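Local atomic coordinates of Alr1585 protein (Nostoc sp., PDB entry 5C2I), a protein that probably uses its heme to reduce hydrogen peroxide and oxidise dyes and other substrates, as a dye-decolorizing (DyP-type) peroxidase. Residues 275-280 with 428-433; 285-290 with 324-329; 314-319 with 330-335. The protein carries 1 engineered substitution. All blocks are in the same frame, centred on the assembly; numbering follows the deposited sequence.

Contact 1 of 3, residues 275-280 with 428-433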
loop_
_atom_site.group_PDB
_atom_site.type_symbol
_atom_site.label_atom_id
_atom_site.label_comp_id
_atom_site.label_asym_id
_atom_site.label_seq_id
_atom_site.Cartn_x
_atom_site.Cartn_y
_atom_site.Cartn_z
ATOM N N GLN A 275 -8.111 -0.268 -35.149
ATOM C CA GLN A 275 -7.289 -0.723 -36.287
ATOM C C GLN A 275 -7.982 -0.371 -37.599
ATOM O O GLN A 275 -7.324 0.056 -38.542
ATOM C CB GLN A 275 -7.066 -2.225 -36.290
ATOM C CG GLN A 275 -6.334 -2.807 -35.106
ATOM C CD GLN A 275 -6.174 -4.321 -35.210
ATOM O OE1 GLN A 275 -6.027 -4.881 -36.326
ATOM N NE2 GLN A 275 -6.177 -5.000 -34.043
ATOM N N LYS A 276 -9.287 -0.572 -37.668
ATOM C CA LYS A 276 -10.052 -0.276 -38.895
ATOM C C LYS A 276 -9.991 1.209 -39.261
ATOM O O LYS A 276 -9.747 1.576 -40.436
ATOM C CB LYS A 276 -11.498 -0.793 -38.761
ATOM C CG LYS A 276 -11.548 -2.296 -38.950
ATOM C CD LYS A 276 -11.045 -2.745 -40.342
ATOM C CE LYS A 276 -12.007 -2.399 -41.461
ATOM N NZ LYS A 276 -11.691 -3.029 -42.785
ATOM N N LEU A 277 -10.139 2.069 -38.250
ATOM C CA LEU A 277 -10.047 3.497 -38.463
ATOM C C LEU A 277 -8.622 4.034 -38.509
ATOM O O LEU A 277 -8.419 5.227 -38.767
ATOM C CB LEU A 277 -10.818 4.244 -37.368
ATOM C CG LEU A 277 -12.307 3.918 -37.274
ATOM C CD1 LEU A 277 -12.895 4.543 -36.034
ATOM C CD2 LEU A 277 -13.028 4.382 -38.533
ATOM N N ASN A 278 -7.643 3.179 -38.210
ATOM C CA ASN A 278 -6.277 3.593 -38.067
ATOM C C ASN A 278 -6.123 4.766 -37.093
ATOM O O ASN A 278 -5.539 5.802 -37.450
ATOM C CB ASN A 278 -5.696 3.947 -39.452
ATOM C CG ASN A 278 -4.213 4.005 -39.430
ATOM O OD1 ASN A 278 -3.567 3.200 -38.766
ATOM N ND2 ASN A 278 -3.650 4.968 -40.124
ATOM N N ILE A 279 -6.643 4.587 -35.866
ATOM C CA ILE A 279 -6.482 5.538 -34.779
ATOM C C ILE A 279 -5.966 4.852 -33.498
ATOM O O ILE A 279 -5.912 3.623 -33.405
ATOM C CB ILE A 279 -7.808 6.248 -34.447
ATOM C CG1 ILE A 279 -8.867 5.234 -33.973
ATOM C CG2 ILE A 279 -8.297 7.030 -35.655
ATOM C CD1 ILE A 279 -10.201 5.832 -33.630
ATOM N N GLN A 280 -5.587 5.659 -32.507
ATOM C CA GLN A 280 -5.188 5.129 -31.215
ATOM C C GLN A 280 -6.347 4.417 -30.533
ATOM O O GLN A 280 -7.494 4.857 -30.606
ATOM C CB GLN A 280 -4.691 6.250 -30.299
ATOM C CG GLN A 280 -3.317 6.774 -30.680
ATOM C CD GLN A 280 -2.229 5.742 -30.449
ATOM O OE1 GLN A 280 -2.172 5.057 -29.443
ATOM N NE2 GLN A 280 -1.367 5.638 -31.394
ATOM N N GLN A 428 -22.891 2.131 -36.529
ATOM C CA GLN A 428 -22.502 3.531 -36.301
ATOM C C GLN A 428 -21.569 4.021 -37.389
ATOM O O GLN A 428 -20.898 3.230 -38.076
ATOM C CB GLN A 428 -21.835 3.679 -34.926
ATOM C CG GLN A 428 -22.722 3.290 -33.755
ATOM C CD GLN A 428 -22.728 1.797 -33.500
ATOM O OE1 GLN A 428 -21.768 1.077 -33.823
ATOM N NE2 GLN A 428 -23.800 1.324 -32.883
ATOM N N LYS A 429 -21.543 5.337 -37.565
ATOM C CA LYS A 429 -20.609 6.000 -38.479
ATOM C C LYS A 429 -19.563 6.718 -37.648
ATOM O O LYS A 429 -19.909 7.542 -36.817
ATOM C CB LYS A 429 -21.358 7.009 -39.344
ATOM C CG LYS A 429 -22.341 6.329 -40.297
ATOM C CD LYS A 429 -22.972 7.312 -41.264
ATOM C CE LYS A 429 -24.020 8.152 -40.592
ATOM N NZ LYS A 429 -24.927 8.716 -41.616
ATOM N N TRP A 430 -18.304 6.393 -37.880
ATOM C CA TRP A 430 -17.185 6.853 -37.059
ATOM C C TRP A 430 -16.312 7.793 -37.871
ATOM O O TRP A 430 -15.966 7.477 -39.027
ATOM C CB TRP A 430 -16.383 5.639 -36.594
ATOM C CG TRP A 430 -17.263 4.598 -35.957
ATOM C CD1 TRP A 430 -18.049 3.692 -36.594
ATOM C CD2 TRP A 430 -17.458 4.365 -34.559
ATOM N NE1 TRP A 430 -18.694 2.883 -35.691
ATOM C CE2 TRP A 430 -18.371 3.293 -34.433
ATOM C CE3 TRP A 430 -16.939 4.945 -33.391
ATOM C CZ2 TRP A 430 -18.785 2.804 -33.181
ATOM C CZ3 TRP A 430 -17.340 4.472 -32.176
ATOM C CH2 TRP A 430 -18.250 3.400 -32.068
ATOM N N PRO A 431 -15.945 8.952 -37.294
ATOM C CA PRO A 431 -15.074 9.860 -38.033
ATOM C C PRO A 431 -13.672 9.271 -38.171
ATOM O O PRO A 431 -13.104 8.809 -37.200
ATOM C CB PRO A 431 -15.078 11.142 -37.174
ATOM C CG PRO A 431 -16.326 11.036 -36.311
ATOM C CD PRO A 431 -16.397 9.547 -36.025
ATOM N N LYS A 432 -13.147 9.226 -39.389
ATOM C CA LYS A 432 -11.794 8.764 -39.603
ATOM C C LYS A 432 -10.778 9.670 -38.915
ATOM O O LYS A 432 -9.777 9.189 -38.367
ATOM C CB LYS A 432 -11.477 8.684 -41.108
ATOM C CG LYS A 432 -12.319 7.679 -41.857
ATOM C CD LYS A 432 -11.865 7.582 -43.309
ATOM C CE LYS A 432 -12.821 6.694 -44.069
ATOM N NZ LYS A 432 -12.378 6.440 -45.452
ATOM N N LYS A 433 -10.990 10.981 -39.011
ATOM C CA LYS A 433 -10.073 11.968 -38.446
ATOM C C LYS A 433 -10.933 12.890 -37.604
ATOM O O LYS A 433 -11.860 13.492 -38.100
ATOM C CB LYS A 433 -9.370 12.768 -39.553
ATOM C CG LYS A 433 -8.414 11.917 -40.380
ATOM C CD LYS A 433 -7.112 11.697 -39.579
ATOM C CE LYS A 433 -6.043 12.721 -39.922
ATOM N NZ LYS A 433 -4.801 12.520 -39.110
HETATM O O HOH W 1 -7.328 8.133 -38.894
#
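Leu277 and Trp430 meet where the C-terminal end of helix 263-277 faces one strand of a two-stranded antiparallel hairpin, 428-431 with 439-442. The helix finishes in a Schellman motif: Asn278 takes a positive phi of 52° as its C-prime residue, Ile279 N pairs with Ala274 O, and Asn278 N makes a weak bond of 3.2 Å to Gln275 O. The CB atoms of Leu277 and Ile279 both point toward residues 428-433. The Leu277 and Trp430 side chains cross at about a right angle, and the leucine meets the start of the tryptophan rather than the middle of its indole: Leu277 CD1 lies 3.7 Å from Trp430 CB, with Leu277 CD2 at 4.1 Å from the same carbon. Leu277 has CG anti to its own carbonyl carbon (chi1 -60°), a torsion that puts both methyls within reach of Trp430 CB. The CB of Trp430 points toward the helix end, but the indole leads away from it, past Leu287 and Ile288 of the next helix, where NE1 hydrogen-bonds to Tyr442 O. Ile279 plays a smaller part: its CG2 branch sits 3.8 Å from Lys432 O. Lys432, whose CB points away, brings backbone to this contact while its NZ forms a salt bridge with Glu438. No direct hydrogen bond joins the segments; the polar link is water 1, which lies between two backbone carbonyls. More acceptors lie in reach of this water than it has protons. It donates to Lys432 O at 2.7 Å and to Leu277 O at 3.1 Å.

Contact 2 of 3, residues 285-290 with 324-329; sequences GALIVG and KCPFHS
Gly290 and Ser329 bring the two backbones to within 4.9 Å, CA to CA, just where helix 281-289 ends and Gly290 swings to a positive phi of 106°, a conformation that suits a residue without a side chain. On the other segment, a type I beta turn from Pro326 to Ser329 is closed by Ser329 N to Pro326 O at 3.2 Å. Across the gap Ser329 OG donates to Leu287 O at 2.7 Å. The hydroxyl approaches from above the carbonyl plane, 38° out of it, so it does not sit on a lone pair. Ser329 also occupies the N-cap position of helix 330-334, yet its side chain makes no capping bond there and is spent instead on the end of the preceding helix. The same residue offers a CA-H contact to Ile288 O, with Ser329 CA 3.6 Å from that oxygen. In this C-terminal DyP-type peroxidase domain, of the dimeric alpha+beta barrel clan, the junction lies beside the heme pocket: Val289 touches the cofactor, and backbone bonds tie Ile288 to His330 and Val289 to Thr331. Leu287 and Pro326 cross at about a right angle, and one branch of the leucine does the touching: Leu287 CD2 is 3.8 Å from Pro326 CD and 3.6 Å from Lys324 O. Between the backbone N and the carbonyl carbon stands CG of His328 (chi1 66°), which turns its ring back over the turn. One face of that ring lies against Pro326 CB, and His328 NE2 comes within 3.6 Å of Leu287 O, obliquely.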
loop_
_atom_site.group_PDB
_atom_site.type_symbol
_atom_site.label_atom_id
_atom_site.label_comp_id
_atom_site.label_asym_id
_atom_site.label_seq_id
_atom_site.Cartn_x
_atom_site.Cartn_y
_atom_site.Cartn_z
ATOM N N GLY A 285 -11.941 4.111 -27.866
ATOM C CA GLY A 285 -12.709 4.089 -26.619
ATOM C C GLY A 285 -13.512 5.360 -26.382
ATOM O O GLY A 285 -14.706 5.290 -26.077
ATOM N N ALA A 286 -12.873 6.520 -26.581
ATOM C CA ALA A 286 -13.530 7.784 -26.410
ATOM C C ALA A 286 -14.666 8.025 -27.416
ATOM O O ALA A 286 -15.675 8.667 -27.081
ATOM C CB ALA A 286 -12.527 8.915 -26.495
ATOM N N LEU A 287 -14.545 7.478 -28.606
ATOM C CA LEU A 287 -15.633 7.569 -29.591
ATOM C C LEU A 287 -16.842 6.696 -29.241
ATOM O O LEU A 287 -17.982 6.979 -29.634
ATOM C CB LEU A 287 -15.115 7.189 -30.990
ATOM C CG LEU A 287 -14.027 8.082 -31.567
ATOM C CD1 LEU A 287 -13.535 7.590 -32.916
ATOM C CD2 LEU A 287 -14.492 9.537 -31.682
ATOM N N ILE A 288 -16.599 5.607 -28.545
ATOM C CA ILE A 288 -17.675 4.712 -28.122
ATOM C C ILE A 288 -18.433 5.407 -26.967
ATOM O O ILE A 288 -19.657 5.471 -26.961
ATOM C CB ILE A 288 -17.105 3.361 -27.618
ATOM C CG1 ILE A 288 -16.465 2.543 -28.746
ATOM C CG2 ILE A 288 -18.198 2.509 -26.944
ATOM C CD1 ILE A 288 -15.436 1.543 -28.268
ATOM N N VAL A 289 -17.681 5.883 -25.973
ATOM C CA VAL A 289 -18.257 6.352 -24.727
ATOM C C VAL A 289 -18.626 7.828 -24.748
ATOM O O VAL A 289 -19.647 8.202 -24.152
ATOM C CB VAL A 289 -17.297 6.077 -23.564
ATOM C CG1 VAL A 289 -17.759 6.746 -22.287
ATOM C CG2 VAL A 289 -17.159 4.566 -23.357
ATOM N N GLY A 290 -17.810 8.636 -25.418
ATOM C CA GLY A 290 -17.956 10.093 -25.434
ATOM C C GLY A 290 -16.884 10.747 -24.565
ATOM O O GLY A 290 -16.697 11.956 -24.604
ATOM N N LYS A 324 -16.329 15.424 -33.723
ATOM C CA LYS A 324 -15.411 15.216 -32.603
ATOM C C LYS A 324 -16.010 14.151 -31.668
ATOM O O LYS A 324 -15.451 13.051 -31.515
ATOM C CB LYS A 324 -15.112 16.558 -31.907
ATOM C CG LYS A 324 -14.482 17.598 -32.836
ATOM C CD LYS A 324 -14.590 18.990 -32.236
ATOM C CE LYS A 324 -13.851 20.048 -33.017
ATOM N NZ LYS A 324 -14.207 21.370 -32.444
ATOM N N CYS A 325 -17.140 14.478 -31.057
ATOM C CA CYS A 325 -17.972 13.496 -30.355
ATOM C C CYS A 325 -19.134 13.093 -31.248
ATOM O O CYS A 325 -20.062 13.893 -31.481
ATOM C CB CYS A 325 -18.528 14.054 -29.054
ATOM S SG CYS A 325 -19.447 12.787 -28.126
ATOM N N PRO A 326 -19.097 11.857 -31.769
ATOM C CA PRO A 326 -20.192 11.421 -32.613
ATOM C C PRO A 326 -21.566 11.487 -31.958
ATOM O O PRO A 326 -21.694 11.357 -30.731
ATOM C CB PRO A 326 -19.829 9.949 -32.913
ATOM C CG PRO A 326 -18.338 9.970 -32.937
ATOM C CD PRO A 326 -18.002 10.886 -31.760
ATOM N N PHE A 327 -22.628 11.596 -32.786
ATOM C CA PHE A 327 -23.980 11.550 -32.244
ATOM C C PHE A 327 -24.305 10.233 -31.534
ATOM O O PHE A 327 -25.158 10.183 -30.663
ATOM C CB PHE A 327 -25.004 11.790 -33.372
ATOM C CG PHE A 327 -25.081 13.227 -33.847
ATOM C CD1 PHE A 327 -25.451 14.237 -32.983
ATOM C CD2 PHE A 327 -24.940 13.530 -35.208
ATOM C CE1 PHE A 327 -25.583 15.553 -33.435
ATOM C CE2 PHE A 327 -25.102 14.820 -35.674
ATOM C CZ PHE A 327 -25.428 15.838 -34.783
ATOM N N HIS A 328 -23.623 9.166 -31.903
ATOM C CA HIS A 328 -23.901 7.891 -31.275
ATOM C C HIS A 328 -23.198 7.639 -29.941
ATOM O O HIS A 328 -23.527 6.665 -29.289
ATOM C CB HIS A 328 -23.580 6.734 -32.247
ATOM C CG HIS A 328 -22.124 6.633 -32.569
ATOM N ND1 HIS A 328 -21.602 6.961 -33.793
ATOM C CD2 HIS A 328 -21.077 6.248 -31.810
ATOM C CE1 HIS A 328 -20.291 6.780 -33.777
ATOM N NE2 HIS A 328 -19.951 6.355 -32.584
ATOM N N SER A 329 -22.203 8.461 -29.575
ATOM C CA SER A 329 -21.419 8.203 -28.396
ATOM C C SER A 329 -22.331 8.200 -27.181
ATOM O O SER A 329 -23.270 8.997 -27.099
ATOM C CB SER A 329 -20.297 9.229 -28.241
ATOM O OG SER A 329 -19.422 9.231 -29.368
#

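Contact 3 of 3, residues 314-319 with 330-335; sequences FNYDGD and HTRKTN. With HEM (protoporphyrin IX containing Fe), chain E.
Arg332 runs across one face of the Tyr316 ring, the two side chains sliding past each other in opposite directions. Its CG stands anti to the backbone N (chi1 -167°) and the chain is then extended as far as NE, which keeps it flat along the tyrosine. Arg332 CB starts near the phenol end, 3.7 Å from Tyr316 OH, and Arg332 CG follows at 3.6 Å from Tyr316 CE2. Arg332 CD sits over the ring in a CH-pi contact, 3.8 Å from the Tyr316 centroid and 1° off its normal. Beyond it the guanidinium stacks on the same ring, planes 8° apart, while NE turns to a salt bridge with Asp339. At the tip both terminal nitrogens grip Asp319 O end-on, and that oxygen lies in the guanidinium plane: Arg332 NH2 to Asp319 O is 3.0 Å and Arg332 NH1 to Asp319 O is 3.1 Å. Arg332 NH1 also forms a salt bridge with Asp319 OD2 at 3.3 Å, and that carboxylate oxygen is hydrogen-bonded to Thr299 as well. Meanwhile Tyr316 OH shares a hydrogen bond with Thr331 OG1 and another with water 2, which in turn reaches Asn335 O and the heme propionate O1D. Asn335 ND2 hydrogen-bonds to the propionate O2D. On the same short helix His330 NE2 holds the heme iron at 2.1 Å, with ND1 hydrogen-bonded to Asp418: the proximal heme site of a DyP-type peroxidase.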
loop_
_atom_site.group_PDB
_atom_site.type_symbol
_atom_site.label_atom_id
_atom_site.label_comp_id
_atom_site.label_asym_id
_atom_site.label_seq_id
_atom_site.Cartn_x
_atom_site.Cartn_y
_atom_site.Cartn_z
ATOM N N PHE A 314 -18.985 21.353 -20.543
ATOM C CA PHE A 314 -19.005 21.426 -21.961
ATOM C C PHE A 314 -20.392 21.220 -22.464
ATOM O O PHE A 314 -21.291 20.746 -21.738
ATOM C CB PHE A 314 -18.072 20.373 -22.576
ATOM C CG PHE A 314 -18.475 18.949 -22.311
ATOM C CD1 PHE A 314 -18.096 18.307 -21.157
ATOM C CD2 PHE A 314 -19.275 18.263 -23.217
ATOM C CE1 PHE A 314 -18.502 17.004 -20.899
ATOM C CE2 PHE A 314 -19.671 16.972 -22.968
ATOM C CZ PHE A 314 -19.290 16.324 -21.792
ATOM N N ASN A 315 -20.551 21.602 -23.717
ATOM C CA ASN A 315 -21.751 21.240 -24.423
ATOM C C ASN A 315 -21.249 20.862 -25.819
ATOM O O ASN A 315 -20.039 20.748 -26.048
ATOM C CB ASN A 315 -22.776 22.381 -24.381
ATOM C CG ASN A 315 -22.220 23.686 -24.914
ATOM O OD1 ASN A 315 -21.634 23.709 -25.979
ATOM N ND2 ASN A 315 -22.339 24.762 -24.153
ATOM N N TYR A 316 -22.154 20.658 -26.749
ATOM C CA TYR A 316 -21.692 20.246 -28.065
ATOM C C TYR A 316 -21.825 21.388 -29.110
ATOM O O TYR A 316 -21.773 21.144 -30.335
ATOM C CB TYR A 316 -22.488 19.028 -28.482
ATOM C CG TYR A 316 -22.289 17.846 -27.542
ATOM C CD1 TYR A 316 -21.049 17.244 -27.423
ATOM C CD2 TYR A 316 -23.345 17.321 -26.795
ATOM C CE1 TYR A 316 -20.861 16.158 -26.577
ATOM C CE2 TYR A 316 -23.166 16.233 -25.921
ATOM C CZ TYR A 316 -21.930 15.670 -25.802
ATOM O OH TYR A 316 -21.749 14.595 -24.942
ATOM N N ASP A 317 -21.918 22.628 -28.625
ATOM C CA ASP A 317 -22.018 23.823 -29.485
ATOM C C ASP A 317 -20.791 24.031 -30.373
ATOM O O ASP A 317 -20.922 24.622 -31.434
ATOM C CB ASP A 317 -22.282 25.119 -28.668
ATOM C CG ASP A 317 -23.673 25.151 -28.001
ATOM O OD1 ASP A 317 -24.454 24.184 -28.085
ATOM O OD2 ASP A 317 -23.981 26.156 -27.318
ATOM N N GLY A 318 -19.608 23.577 -29.961
ATOM C CA GLY A 318 -18.408 23.600 -30.783
ATOM C C GLY A 318 -18.265 22.376 -31.676
ATOM O O GLY A 318 -17.226 22.209 -32.328
ATOM N N ASP A 319 -19.320 21.567 -31.761
ATOM C CA ASP A 319 -19.273 20.228 -32.365
ATOM C C ASP A 319 -20.642 19.893 -32.959
ATOM O O ASP A 319 -21.156 18.775 -32.794
ATOM C CB ASP A 319 -18.871 19.226 -31.288
ATOM C CG ASP A 319 -18.506 17.849 -31.830
ATOM O OD1 ASP A 319 -18.252 17.695 -33.043
ATOM O OD2 ASP A 319 -18.397 16.940 -30.974
ATOM N N HIS A 330 -22.052 7.295 -26.257
ATOM C CA HIS A 330 -22.913 7.130 -25.079
ATOM C C HIS A 330 -23.310 8.456 -24.379
ATOM O O HIS A 330 -24.501 8.651 -24.080
ATOM C CB HIS A 330 -22.259 6.164 -24.111
ATOM C CG HIS A 330 -23.073 5.880 -22.878
ATOM N ND1 HIS A 330 -24.339 5.339 -22.924
ATOM C CD2 HIS A 330 -22.753 5.987 -21.565
ATOM C CE1 HIS A 330 -24.762 5.113 -21.689
ATOM N NE2 HIS A 330 -23.812 5.482 -20.855
ATOM N N THR A 331 -22.341 9.331 -24.124
ATOM C CA THR A 331 -22.635 10.596 -23.438
ATOM C C THR A 331 -23.543 11.494 -24.221
ATOM O O THR A 331 -24.431 12.141 -23.662
ATOM C CB THR A 331 -21.358 11.397 -23.028
ATOM O OG1 THR A 331 -20.566 11.643 -24.174
ATOM C CG2 THR A 331 -20.541 10.636 -21.988
ATOM N N ARG A 332 -23.378 11.492 -25.532
ATOM C CA ARG A 332 -24.166 12.367 -26.368
ATOM C C ARG A 332 -25.572 11.808 -26.669
ATOM O O ARG A 332 -26.512 12.581 -26.865
ATOM C CB ARG A 332 -23.413 12.650 -27.679
ATOM C CG ARG A 332 -24.002 13.797 -28.488
ATOM C CD ARG A 332 -23.024 14.382 -29.468
ATOM N NE ARG A 332 -23.580 15.555 -30.111
ATOM C CZ ARG A 332 -22.892 16.413 -30.864
ATOM N NH1 ARG A 332 -21.583 16.288 -31.050
ATOM N NH2 ARG A 332 -23.508 17.493 -31.340
ATOM N N LYS A 333 -25.716 10.479 -26.674
ATOM C CA LYS A 333 -27.026 9.833 -26.771
ATOM C C LYS A 333 -27.859 10.027 -25.486
ATOM O O LYS A 333 -29.041 10.384 -25.554
ATOM C CB LYS A 333 -26.856 8.344 -26.977
ATOM C CG LYS A 333 -26.520 7.982 -28.408
ATOM C CD LYS A 333 -27.779 7.933 -29.280
ATOM C CE LYS A 333 -27.765 6.869 -30.342
ATOM N NZ LYS A 333 -29.104 6.598 -30.935
ATOM N N THR A 334 -27.214 9.882 -24.329
ATOM C CA THR A 334 -27.931 9.919 -23.068
ATOM C C THR A 334 -28.099 11.340 -22.542
ATOM O O THR A 334 -29.033 11.599 -21.777
ATOM C CB THR A 334 -27.265 9.035 -22.001
ATOM O OG1 THR A 334 -25.920 9.474 -21.786
ATOM C CG2 THR A 334 -27.263 7.603 -22.394
ATOM N N ASN A 335 -27.206 12.250 -22.924
ATOM C CA ASN A 335 -27.324 13.646 -22.586
ATOM C C ASN A 335 -26.955 14.496 -23.786
ATOM O O ASN A 335 -25.781 14.808 -24.026
ATOM C CB ASN A 335 -26.494 14.049 -21.382
ATOM C CG ASN A 335 -26.747 15.518 -21.001
ATOM O OD1 ASN A 335 -27.484 16.232 -21.705
ATOM N ND2 ASN A 335 -26.106 15.986 -19.943
HETATM C CHA HEM E . -22.569 8.460 -18.517
HETATM C CHB HEM E . -20.852 3.957 -18.677
HETATM C CHC HEM E . -25.380 2.250 -18.635
HETATM C CHD HEM E . -27.049 6.765 -18.731
HETATM C C1A HEM E . -21.703 7.381 -18.585
HETATM C C2A HEM E . -20.282 7.474 -18.666
HETATM C C3A HEM E . -19.806 6.211 -18.710
HETATM C C4A HEM E . -20.921 5.346 -18.631
HETATM C CMA HEM E . -18.370 5.766 -18.766
HETATM C CAA HEM E . -19.428 8.749 -18.694
HETATM C CBA HEM E . -18.997 9.348 -17.353
HETATM C CGA HEM E . -20.225 9.729 -16.572
HETATM O O1A HEM E . -20.820 10.831 -16.753
HETATM O O2A HEM E . -20.654 8.929 -15.739
HETATM C C1B HEM E . -21.961 3.113 -18.632
HETATM C C2B HEM E . -21.880 1.678 -18.601
HETATM C C3B HEM E . -23.116 1.205 -18.547
HETATM C C4B HEM E . -23.987 2.381 -18.612
HETATM C CMB HEM E . -20.613 0.897 -18.589
HETATM C CAB HEM E . -23.638 -0.180 -18.428
HETATM C CBB HEM E . -22.940 -1.202 -17.902
HETATM C C1C HEM E . -26.259 3.344 -18.711
HETATM C C2C HEM E . -27.625 3.278 -18.890
HETATM C C3C HEM E . -28.090 4.567 -18.940
HETATM C C4C HEM E . -26.985 5.406 -18.764
HETATM C CMC HEM E . -28.487 2.051 -18.954
HETATM C CAC HEM E . -29.448 5.062 -19.163
HETATM C CBC HEM E . -30.417 4.506 -19.848
HETATM C C1D HEM E . -25.917 7.560 -18.557
HETATM C C2D HEM E . -26.029 9.010 -18.440
HETATM C C3D HEM E . -24.793 9.491 -18.428
HETATM C C4D HEM E . -23.927 8.293 -18.486
HETATM C CMD HEM E . -27.295 9.849 -18.374
HETATM C CAD HEM E . -24.404 10.934 -18.280
HETATM C CBD HEM E . -24.365 11.695 -19.610
HETATM C CGD HEM E . -24.013 13.124 -19.357
HETATM O O1D HEM E . -23.046 13.565 -19.973
HETATM O O2D HEM E . -24.673 13.869 -18.554
HETATM N NA HEM E . -22.086 6.074 -18.643
HETATM N NB HEM E . -23.207 3.457 -18.713
HETATM N NC HEM E . -25.850 4.645 -18.732
HETATM N ND HEM E . -24.644 7.171 -18.659
HETATM FE FE HEM E . -23.952 5.372 -18.718
HETATM O O HOH W 2 -23.311 14.631 -22.652
HETATM O O HOH W 3 -24.128 5.106 -16.402
#

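How the contacts relate
The three contacts form a series leading inward to the heme. Contact 1 is the most remote, with the Trp430 side chain about 14 Å from the cofactor; in contact 2 the side chain of Val289 is about 4 Å from the heme; contact 3 supplies the iron ligand itself. Centres of contacts 1 and 2 lie 11 Å apart, and they touch where Trp430 CZ3 packs 3.2 Å from His328 NE2. Contacts 2 and 3, 9 Å between centres, probably share two hydrogen bonds: Cys325 N to Asp319 OD2 at 2.8 Å and Arg332 NH1 to Cys325 O at 2.9 Å. Contacts 1 and 3 do not touch, their nearest atoms being about 7 Å apart. Along the sequence, contacts 2 and 3 interleave, and both nest within the loop closed by contact 1.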